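Local coordinates for exopolysaccharide biosynthesis protein (Pantoea stewartii subsp. stewartii DC283, PDB 6TGF) that probably hydrolyses glycan chains of exopolysaccharide biofilm, as a trimeric modifying enzyme with a bacteriophage tailspike-like parallel beta-helix fold, at residues F273-F278 and S296-N301; T308-D313 and S330-N335; G716-V721 and L729-I734. All coordinates share one frame; numbering follows the deposited sequence.

Contact 1 (F273-F278 and S296-N301)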
loop_
_atom_site.group_PDB
_atom_site.type_symbol
_atom_site.label_atom_id
_atom_site.label_comp_id
_atom_site.label_asym_id
_atom_site.label_seq_id
_atom_site.Cartn_x
_atom_site.Cartn_y
_atom_site.Cartn_z
ATOM N N PHE B 273 -1.364 -18.629 18.524
ATOM C CA PHE B 273 -2.169 -18.299 19.730
ATOM C C PHE B 273 -3.648 -18.263 19.359
ATOM O O PHE B 273 -4.007 -17.766 18.294
ATOM C CB PHE B 273 -1.800 -16.927 20.299
ATOM C CG PHE B 273 -0.497 -16.853 21.053
ATOM C CD1 PHE B 273 0.688 -16.566 20.395
ATOM C CD2 PHE B 273 -0.465 -17.024 22.429
ATOM C CE1 PHE B 273 1.882 -16.476 21.093
ATOM C CE2 PHE B 273 0.731 -16.937 23.125
ATOM C CZ PHE B 273 1.902 -16.662 22.456
ATOM N N PRO B 274 -4.553 -18.775 20.222
ATOM C CA PRO B 274 -5.970 -18.442 20.121
ATOM C C PRO B 274 -6.188 -17.062 20.760
ATOM O O PRO B 274 -5.241 -16.520 21.306
ATOM C CB PRO B 274 -6.670 -19.580 20.875
ATOM C CG PRO B 274 -5.635 -20.095 21.862
ATOM C CD PRO B 274 -4.271 -19.699 21.328
ATOM N N ALA B 275 -7.404 -16.518 20.663
ATOM C CA ALA B 275 -7.784 -15.220 21.270
ATOM C C ALA B 275 -7.675 -15.335 22.797
ATOM O O ALA B 275 -7.974 -16.425 23.327
ATOM C CB ALA B 275 -9.174 -14.824 20.835
ATOM N N GLY B 276 -7.235 -14.262 23.464
ATOM C CA GLY B 276 -7.153 -14.170 24.937
ATOM C C GLY B 276 -5.821 -13.613 25.414
ATOM O O GLY B 276 -4.969 -13.289 24.563
ATOM N N THR B 277 -5.656 -13.500 26.736
ATOM C CA THR B 277 -4.418 -13.029 27.414
ATOM C C THR B 277 -3.600 -14.248 27.853
ATOM O O THR B 277 -4.179 -15.126 28.523
ATOM C CB THR B 277 -4.755 -12.115 28.598
ATOM O OG1 THR B 277 -5.581 -11.057 28.111
ATOM C CG2 THR B 277 -3.527 -11.538 29.270
ATOM N N PHE B 278 -2.311 -14.289 27.497
ATOM C CA PHE B 278 -1.387 -15.423 27.766
ATOM C C PHE B 278 -0.141 -14.926 28.505
ATOM O O PHE B 278 0.430 -13.893 28.102
ATOM C CB PHE B 278 -1.005 -16.123 26.461
ATOM C CG PHE B 278 -2.152 -16.842 25.802
ATOM C CD1 PHE B 278 -3.055 -16.155 25.008
ATOM C CD2 PHE B 278 -2.345 -18.200 26.000
ATOM C CE1 PHE B 278 -4.118 -16.815 24.411
ATOM C CE2 PHE B 278 -3.408 -18.858 25.403
ATOM C CZ PHE B 278 -4.290 -18.165 24.609
ATOM N N SER B 296 1.787 -15.789 15.571
ATOM C CA SER B 296 0.564 -15.013 15.238
ATOM C C SER B 296 -0.497 -15.187 16.328
ATOM O O SER B 296 -0.623 -16.307 16.862
ATOM C CB SER B 296 0.031 -15.416 13.888
ATOM O OG SER B 296 -0.977 -14.515 13.452
ATOM N N GLY B 297 -1.223 -14.108 16.635
ATOM C CA GLY B 297 -2.437 -14.129 17.475
ATOM C C GLY B 297 -3.670 -14.440 16.648
ATOM O O GLY B 297 -3.534 -14.578 15.415
ATOM N N ALA B 298 -4.834 -14.536 17.300
ATOM C CA ALA B 298 -6.135 -14.924 16.701
ATOM C C ALA B 298 -6.289 -14.295 15.312
ATOM O O ALA B 298 -6.378 -13.053 15.233
ATOM C CB ALA B 298 -7.262 -14.513 17.615
ATOM N N MET B 299 -6.315 -15.125 14.263
ATOM C CA MET B 299 -6.445 -14.695 12.844
ATOM C C MET B 299 -7.908 -14.342 12.553
ATOM O O MET B 299 -8.619 -15.176 11.953
ATOM C CB MET B 299 -5.977 -15.792 11.879
ATOM C CG MET B 299 -4.469 -15.961 11.838
ATOM S SD MET B 299 -3.930 -17.232 10.665
ATOM C CE MET B 299 -4.599 -18.708 11.434
ATOM N N VAL B 300 -8.336 -13.152 12.987
ATOM C CA VAL B 300 -9.654 -12.532 12.653
ATOM C C VAL B 300 -9.401 -11.045 12.380
ATOM O O VAL B 300 -8.633 -10.433 13.149
ATOM C CB VAL B 300 -10.692 -12.734 13.775
ATOM C CG1 VAL B 300 -12.109 -12.466 13.284
ATOM C CG2 VAL B 300 -10.603 -14.114 14.407
ATOM N N ASN B 301 -10.018 -10.493 11.329
ATOM C CA ASN B 301 -9.712 -9.134 10.799
ATOM C C ASN B 301 -10.227 -8.061 11.769
ATOM O O ASN B 301 -11.285 -7.459 11.496
ATOM C CB ASN B 301 -10.230 -8.934 9.368
ATOM C CG ASN B 301 -11.714 -9.192 9.197
ATOM O OD1 ASN B 301 -12.544 -8.371 9.578
ATOM N ND2 ASN B 301 -12.057 -10.321 8.598
#

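Contact 2 (T308-D313 and S330-N335)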
loop_
_atom_site.group_PDB
_atom_site.type_symbol
_atom_site.label_atom_id
_atom_site.label_comp_id
_atom_site.label_asym_id
_atom_site.label_seq_id
_atom_site.Cartn_x
_atom_site.Cartn_y
_atom_site.Cartn_z
ATOM N N THR B 308 -5.425 -11.220 20.793
ATOM C CA THR B 308 -4.403 -11.951 21.590
ATOM C C THR B 308 -3.451 -10.946 22.248
ATOM O O THR B 308 -2.848 -10.138 21.512
ATOM C CB THR B 308 -3.630 -12.954 20.722
ATOM O OG1 THR B 308 -4.574 -13.871 20.167
ATOM C CG2 THR B 308 -2.574 -13.716 21.494
ATOM N N THR B 309 -3.325 -11.010 23.577
ATOM C CA THR B 309 -2.367 -10.208 24.385
ATOM C C THR B 309 -1.329 -11.146 25.012
ATOM O O THR B 309 -1.738 -12.114 25.682
ATOM C CB THR B 309 -3.088 -9.380 25.455
ATOM O OG1 THR B 309 -3.982 -8.486 24.791
ATOM C CG2 THR B 309 -2.141 -8.588 26.331
ATOM N N ILE B 310 -0.041 -10.871 24.787
ATOM C CA ILE B 310 1.094 -11.527 25.501
ATOM C C ILE B 310 1.459 -10.647 26.698
ATOM O O ILE B 310 1.440 -9.409 26.555
ATOM C CB ILE B 310 2.299 -11.777 24.568
ATOM C CG1 ILE B 310 2.038 -12.959 23.630
ATOM C CG2 ILE B 310 3.581 -11.974 25.369
ATOM C CD1 ILE B 310 3.000 -13.051 22.466
ATOM N N VAL B 311 1.761 -11.280 27.831
ATOM C CA VAL B 311 2.183 -10.612 29.095
ATOM C C VAL B 311 3.211 -11.533 29.766
ATOM O O VAL B 311 3.044 -12.761 29.668
ATOM C CB VAL B 311 0.958 -10.298 29.978
ATOM C CG1 VAL B 311 0.478 -11.494 30.781
ATOM C CG2 VAL B 311 1.206 -9.120 30.895
ATOM N N SER B 312 4.263 -10.967 30.363
ATOM C CA SER B 312 5.446 -11.720 30.858
ATOM C C SER B 312 5.884 -11.195 32.231
ATOM O O SER B 312 5.126 -10.409 32.836
ATOM C CB SER B 312 6.562 -11.661 29.848
ATOM O OG SER B 312 7.640 -12.508 30.225
ATOM N N ASP B 313 7.056 -11.637 32.701
ATOM C CA ASP B 313 7.575 -11.399 34.076
ATOM C C ASP B 313 8.717 -10.373 34.057
ATOM O O ASP B 313 9.077 -9.890 35.147
ATOM C CB ASP B 313 8.021 -12.714 34.726
ATOM C CG ASP B 313 9.026 -13.517 33.915
ATOM O OD1 ASP B 313 9.428 -13.042 32.834
ATOM O OD2 ASP B 313 9.402 -14.611 34.374
ATOM N N SER B 330 2.497 -11.262 13.835
ATOM C CA SER B 330 1.212 -10.601 13.485
ATOM C C SER B 330 0.144 -10.837 14.558
ATOM O O SER B 330 0.157 -11.904 15.194
ATOM C CB SER B 330 0.733 -11.044 12.122
ATOM O OG SER B 330 0.644 -12.460 12.040
ATOM N N ASN B 331 -0.739 -9.848 14.740
ATOM C CA ASN B 331 -1.987 -9.933 15.545
ATOM C C ASN B 331 -1.654 -10.169 17.023
ATOM O O ASN B 331 -2.324 -11.012 17.643
ATOM C CB ASN B 331 -2.913 -11.031 15.013
ATOM C CG ASN B 331 -3.107 -10.965 13.515
ATOM O OD1 ASN B 331 -3.278 -9.886 12.954
ATOM N ND2 ASN B 331 -3.082 -12.116 12.861
ATOM N N LEU B 332 -0.685 -9.435 17.574
ATOM C CA LEU B 332 -0.263 -9.572 18.995
ATOM C C LEU B 332 -0.219 -8.199 19.673
ATOM O O LEU B 332 0.367 -7.265 19.092
ATOM C CB LEU B 332 1.108 -10.253 19.055
ATOM C CG LEU B 332 1.128 -11.730 18.666
ATOM C CD1 LEU B 332 2.556 -12.224 18.499
ATOM C CD2 LEU B 332 0.388 -12.578 19.689
ATOM N N ILE B 333 -0.834 -8.098 20.855
ATOM C CA ILE B 333 -0.573 -7.024 21.858
ATOM C C ILE B 333 0.457 -7.580 22.846
ATOM O O ILE B 333 0.223 -8.685 23.367
ATOM C CB ILE B 333 -1.872 -6.581 22.565
ATOM C CG1 ILE B 333 -2.986 -6.262 21.562
ATOM C CG2 ILE B 333 -1.595 -5.413 23.501
ATOM C CD1 ILE B 333 -4.314 -5.887 22.185
ATOM N N PHE B 334 1.570 -6.872 23.060
ATOM C CA PHE B 334 2.565 -7.181 24.121
ATOM C C PHE B 334 2.551 -6.055 25.160
ATOM O O PHE B 334 3.021 -4.940 24.848
ATOM C CB PHE B 334 3.971 -7.388 23.551
ATOM C CG PHE B 334 5.042 -7.558 24.602
ATOM C CD1 PHE B 334 4.852 -8.416 25.677
ATOM C CD2 PHE B 334 6.237 -6.859 24.526
ATOM C CE1 PHE B 334 5.831 -8.569 26.648
ATOM C CE2 PHE B 334 7.217 -7.017 25.496
ATOM C CZ PHE B 334 7.012 -7.871 26.555
ATOM N N ASN B 335 2.018 -6.350 26.350
ATOM C CA ASN B 335 2.011 -5.443 27.528
ATOM C C ASN B 335 3.227 -5.778 28.401
ATOM O O ASN B 335 3.154 -6.766 29.159
ATOM C CB ASN B 335 0.692 -5.539 28.300
ATOM C CG ASN B 335 0.645 -4.643 29.520
ATOM O OD1 ASN B 335 1.358 -3.642 29.597
ATOM N ND2 ASN B 335 -0.196 -4.994 30.480
HETATM O O HOH W 1 4.658 -8.309 30.759
#

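Contact 3 (G716-V721 and L729-I734)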
loop_
_atom_site.group_PDB
_atom_site.type_symbol
_atom_site.label_atom_id
_atom_site.label_comp_id
_atom_site.label_asym_id
_atom_site.label_seq_id
_atom_site.Cartn_x
_atom_site.Cartn_y
_atom_site.Cartn_z
ATOM N N GLY B 716 43.216 58.674 -32.402
ATOM C CA GLY B 716 42.406 57.947 -33.399
ATOM C C GLY B 716 40.921 58.020 -33.089
ATOM O O GLY B 716 40.531 58.839 -32.235
ATOM N N PHE B 717 40.124 57.188 -33.768
ATOM C CA PHE B 717 38.645 57.110 -33.637
ATOM C C PHE B 717 38.196 55.645 -33.671
ATOM O O PHE B 717 38.982 54.779 -34.108
ATOM C CB PHE B 717 37.960 57.884 -34.767
ATOM C CG PHE B 717 38.356 59.334 -34.867
ATOM C CD1 PHE B 717 39.511 59.711 -35.536
ATOM C CD2 PHE B 717 37.573 60.323 -34.294
ATOM C CE1 PHE B 717 39.877 61.046 -35.625
ATOM C CE2 PHE B 717 37.941 61.655 -34.388
ATOM C CZ PHE B 717 39.088 62.015 -35.051
ATOM N N VAL B 718 36.964 55.391 -33.220
ATOM C CA VAL B 718 36.252 54.086 -33.365
ATOM C C VAL B 718 34.813 54.371 -33.810
ATOM O O VAL B 718 34.224 55.351 -33.315
ATOM C CB VAL B 718 36.298 53.252 -32.069
ATOM C CG1 VAL B 718 37.694 52.710 -31.801
ATOM C CG2 VAL B 718 35.783 54.022 -30.861
ATOM N N SER B 719 34.286 53.556 -34.729
ATOM C CA SER B 719 32.897 53.644 -35.250
ATOM C C SER B 719 31.916 53.243 -34.143
ATOM O O SER B 719 32.016 52.103 -33.657
ATOM C CB SER B 719 32.719 52.790 -36.479
ATOM O OG SER B 719 31.369 52.805 -36.917
ATOM N N VAL B 720 31.022 54.157 -33.753
ATOM C CA VAL B 720 29.978 53.938 -32.707
ATOM C C VAL B 720 28.649 54.488 -33.238
ATOM O O VAL B 720 28.657 55.599 -33.804
ATOM C CB VAL B 720 30.369 54.596 -31.369
ATOM C CG1 VAL B 720 29.376 54.271 -30.262
ATOM C CG2 VAL B 720 31.776 54.218 -30.934
ATOM N N VAL B 721 27.558 53.734 -33.060
ATOM C CA VAL B 721 26.179 54.114 -33.495
ATOM C C VAL B 721 25.477 54.802 -32.316
ATOM O O VAL B 721 24.813 54.101 -31.525
ATOM C CB VAL B 721 25.385 52.891 -33.999
ATOM C CG1 VAL B 721 24.031 53.291 -34.565
ATOM C CG2 VAL B 721 26.170 52.086 -35.023
ATOM N N LEU B 729 33.739 58.095 -32.527
ATOM C CA LEU B 729 34.056 58.409 -31.108
ATOM C C LEU B 729 35.555 58.670 -30.993
ATOM O O LEU B 729 36.359 57.765 -31.205
ATOM C CB LEU B 729 33.625 57.251 -30.202
ATOM C CG LEU B 729 33.497 57.602 -28.720
ATOM C CD1 LEU B 729 32.204 58.358 -28.452
ATOM C CD2 LEU B 729 33.572 56.356 -27.851
ATOM N N PRO B 730 35.979 59.910 -30.655
ATOM C CA PRO B 730 37.400 60.248 -30.603
ATOM C C PRO B 730 38.063 59.742 -29.316
ATOM O O PRO B 730 37.354 59.425 -28.378
ATOM C CB PRO B 730 37.376 61.779 -30.636
ATOM C CG PRO B 730 36.110 62.130 -29.886
ATOM C CD PRO B 730 35.124 61.043 -30.269
ATOM N N TYR B 731 39.396 59.686 -29.306
ATOM C CA TYR B 731 40.207 59.309 -28.121
ATOM C C TYR B 731 41.622 59.884 -28.259
ATOM O O TYR B 731 42.158 59.917 -29.382
ATOM C CB TYR B 731 40.187 57.791 -27.931
ATOM C CG TYR B 731 40.852 56.977 -29.016
ATOM C CD1 TYR B 731 42.226 56.796 -29.040
ATOM C CD2 TYR B 731 40.102 56.352 -29.999
ATOM C CE1 TYR B 731 42.841 56.038 -30.025
ATOM C CE2 TYR B 731 40.700 55.587 -30.989
ATOM C CZ TYR B 731 42.074 55.432 -31.004
ATOM O OH TYR B 731 42.671 54.683 -31.976
ATOM N N PHE B 732 42.193 60.330 -27.136
ATOM C CA PHE B 732 43.523 60.987 -27.041
ATOM C C PHE B 732 44.538 59.995 -26.461
ATOM O O PHE B 732 44.131 59.070 -25.733
ATOM C CB PHE B 732 43.417 62.265 -26.203
ATOM C CG PHE B 732 42.620 63.372 -26.850
ATOM C CD1 PHE B 732 41.234 63.330 -26.881
ATOM C CD2 PHE B 732 43.256 64.459 -27.431
ATOM C CE1 PHE B 732 40.506 64.348 -27.479
ATOM C CE2 PHE B 732 42.527 65.477 -28.028
ATOM C CZ PHE B 732 41.153 65.420 -28.049
ATOM N N ALA B 733 45.819 60.184 -26.791
ATOM C CA ALA B 733 46.956 59.355 -26.320
ATOM C C ALA B 733 47.368 59.799 -24.912
ATOM O O ALA B 733 47.073 60.955 -24.544
ATOM C CB ALA B 733 48.110 59.457 -27.285
ATOM N N ILE B 734 48.032 58.910 -24.166
ATOM C CA ILE B 734 48.527 59.152 -22.777
ATOM C C ILE B 734 50.058 59.252 -22.821
ATOM O O ILE B 734 50.692 58.321 -23.355
ATOM C CB ILE B 734 48.044 58.045 -21.817
ATOM C CG1 ILE B 734 46.526 57.848 -21.906
ATOM C CG2 ILE B 734 48.495 58.331 -20.390
ATOM C CD1 ILE B 734 45.997 56.683 -21.097
HETATM O O HOH W 2 41.084 53.202 -33.613
#

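Contact 1 (F273-F278 and S296-N301)
The backbone of Phe273 reaches Ser296 through one hydrogen bond, Phe273 N to Ser296 O at 3.0 Å. It is fairly straight at the hydrogen (159°), and the donor sits almost in line with the Ser296 C=O bond (167°). The same carbonyl oxygen borders the phenyl ring: Ser296 O lies in the ring plane, at the edge, 3.8 Å from Phe273 CD1. The ring is placed there because CG stands beside the backbone N and anti to the carbonyl carbon (chi1 -75°).

One step on, the pairing fails. Phe273 O is 3.5 Å from Ala298 N, but the angle is too poor for a bond. Methyl packing replaces it, with Ala275 CB 3.8 Å from Ala298 CB, which also rests 3.7 Å from Ala275 N.

The second shell bridges the break. The hydroxyl of Thr308 is hydrogen-bonded to both Ala298 N and Pro274 O, joining the two loops where they do not bond directly. Within its own segment Phe273 lays CD2 over one face of the Phe278 ring, 3.7 Å above its plane and offset toward the rim. Ser296 OG is hydrogen-bonded to Ser330 OG of the next strand along, and beyond an inverse gamma turn centred on Met299 the chain reaches out until Asn301 OD1 bonds Arg294 of the second subunit.

A single backbone bond that gives way to a turn where two successive coils bend, with Phe273 and Phe278 packed inside, is what is expected of a corner of a right-handed parallel beta-helix of tailspike type.

Contact 2 (T308-D313 and S330-N335)
Thr308 opens the pairing by accepting from the other strand: Ile333 N donates to Thr308 O at 2.9 Å, in the carbonyl plane and straight at the hydrogen (180°). Its methyl runs alongside Leu332, the two side chains pointing the same way, with CG2 3.7 Å from Leu332 CD2. Thr309 turns to the opposite side of the strand from Ile310: its OG1 lies 3.6 Å from Ile333 CB, on the sheet face that Thr309 and Ile333 share, while its CA-H approaches Ile333 O.

Ile310 then bonds twice. Its N gives to Ile333 O at 2.6 Å and its O takes the hydrogen of Asn335 N at 3.1 Å, so one residue is flanked by two of the facing strand, the mark of parallel pairing. On its own face, Ile310 CG2 meets Phe334 CD1 at 3.8 Å; the ring swings there because its CG is anti to the backbone N (chi1 174°). The delta carbon of Ile310 touches Leu332. Ile310 also packs on Phe320 and Phe334 on Val319, both of strand 318-324.

The strands run parallel within 29°; from Thr309 with Ile333 to Val311 with Asn335 the CA atoms draw apart, and past Val311 no direct backbone bond follows. A water takes over: it accepts from Ser312 N at 2.7 Å and donates to Asn335 O, also at 2.7 Å. The amide oxygen of Asn335 bonds Asn367 one coil further on.

The inner side is thus mostly apolar (Ile310, Leu332, Phe334 and the methyl of Thr308), its one hydroxyl being hydrogen-bonded to Pro274, while the face of Thr309, Ile333 and Asn335 mixes apolar and polar groups.

Contact 3 (G716-V721 and L729-I734)
A beta hairpin near the C-terminus brings Gly716, Phe717 and Val718 against Tyr731, Pro730 and Leu729, with strand directions 153° apart. Val718 and Leu729 form a hydrogen-bonded pair: Leu729 N to Val718 O is 2.9 Å and Val718 N to Leu729 O is 3.2 Å. At Gly716 the pairing is slacker. Tyr731 N reaches Gly716 O at 3.3 Å, and the return bond from Gly716 N to Tyr731 O is weak. Between these pairs Phe717 faces Pro730 in a non-hydrogen-bonded position, where the proline's missing N-H costs no cross-strand bond; Phe717 CE2 packs 3.8 Å from Pro730 CB.

On the other face, Tyr731 holds CG between its backbone N and carbonyl carbon (chi1 66°), which folds the ring back over the neighbouring strand. Gly716 CA makes a CH-pi contact with it, 3.9 Å from the ring centroid and 28° off the normal. This is an aromatic-glycine pair across antiparallel strands, with the glycine backbone lying against the ring face.

The hairpin belongs to a trimeric interface: Phe717 and Val718 continue the sheet antiparallel into the third subunit, while Val720 and Val721 pair in parallel with the second. A water in the plane of the Tyr731 ring links OH, 2.7 Å away, to Phe717 O, to which it donates at 2.7 Å. Further along, Val720 CG2 approaches Leu729 CB at 3.6 Å.

Contacts 1 and 2 are neighbours in the beta-helix, their centres 9 Å apart. Strand 276-279 bonds to strand 308-311 through Phe278 N to Thr309 O and Phe278 O to Val311 N, probable hydrogen bonds of 2.9 Å each. Inside, Phe273 CB packs 3.5 Å from Thr308 CG2, so the side chains of the two contacts meet in the interior of adjacent coils. Contact 3 is remote: its centre is about 98 Å from that of contact 1 and about 94 Å from that of contact 2, with nearest atoms more than 80 Å away. What they share is the trimer, since contacts 1 and 3 touch the second subunit and all three touch the third.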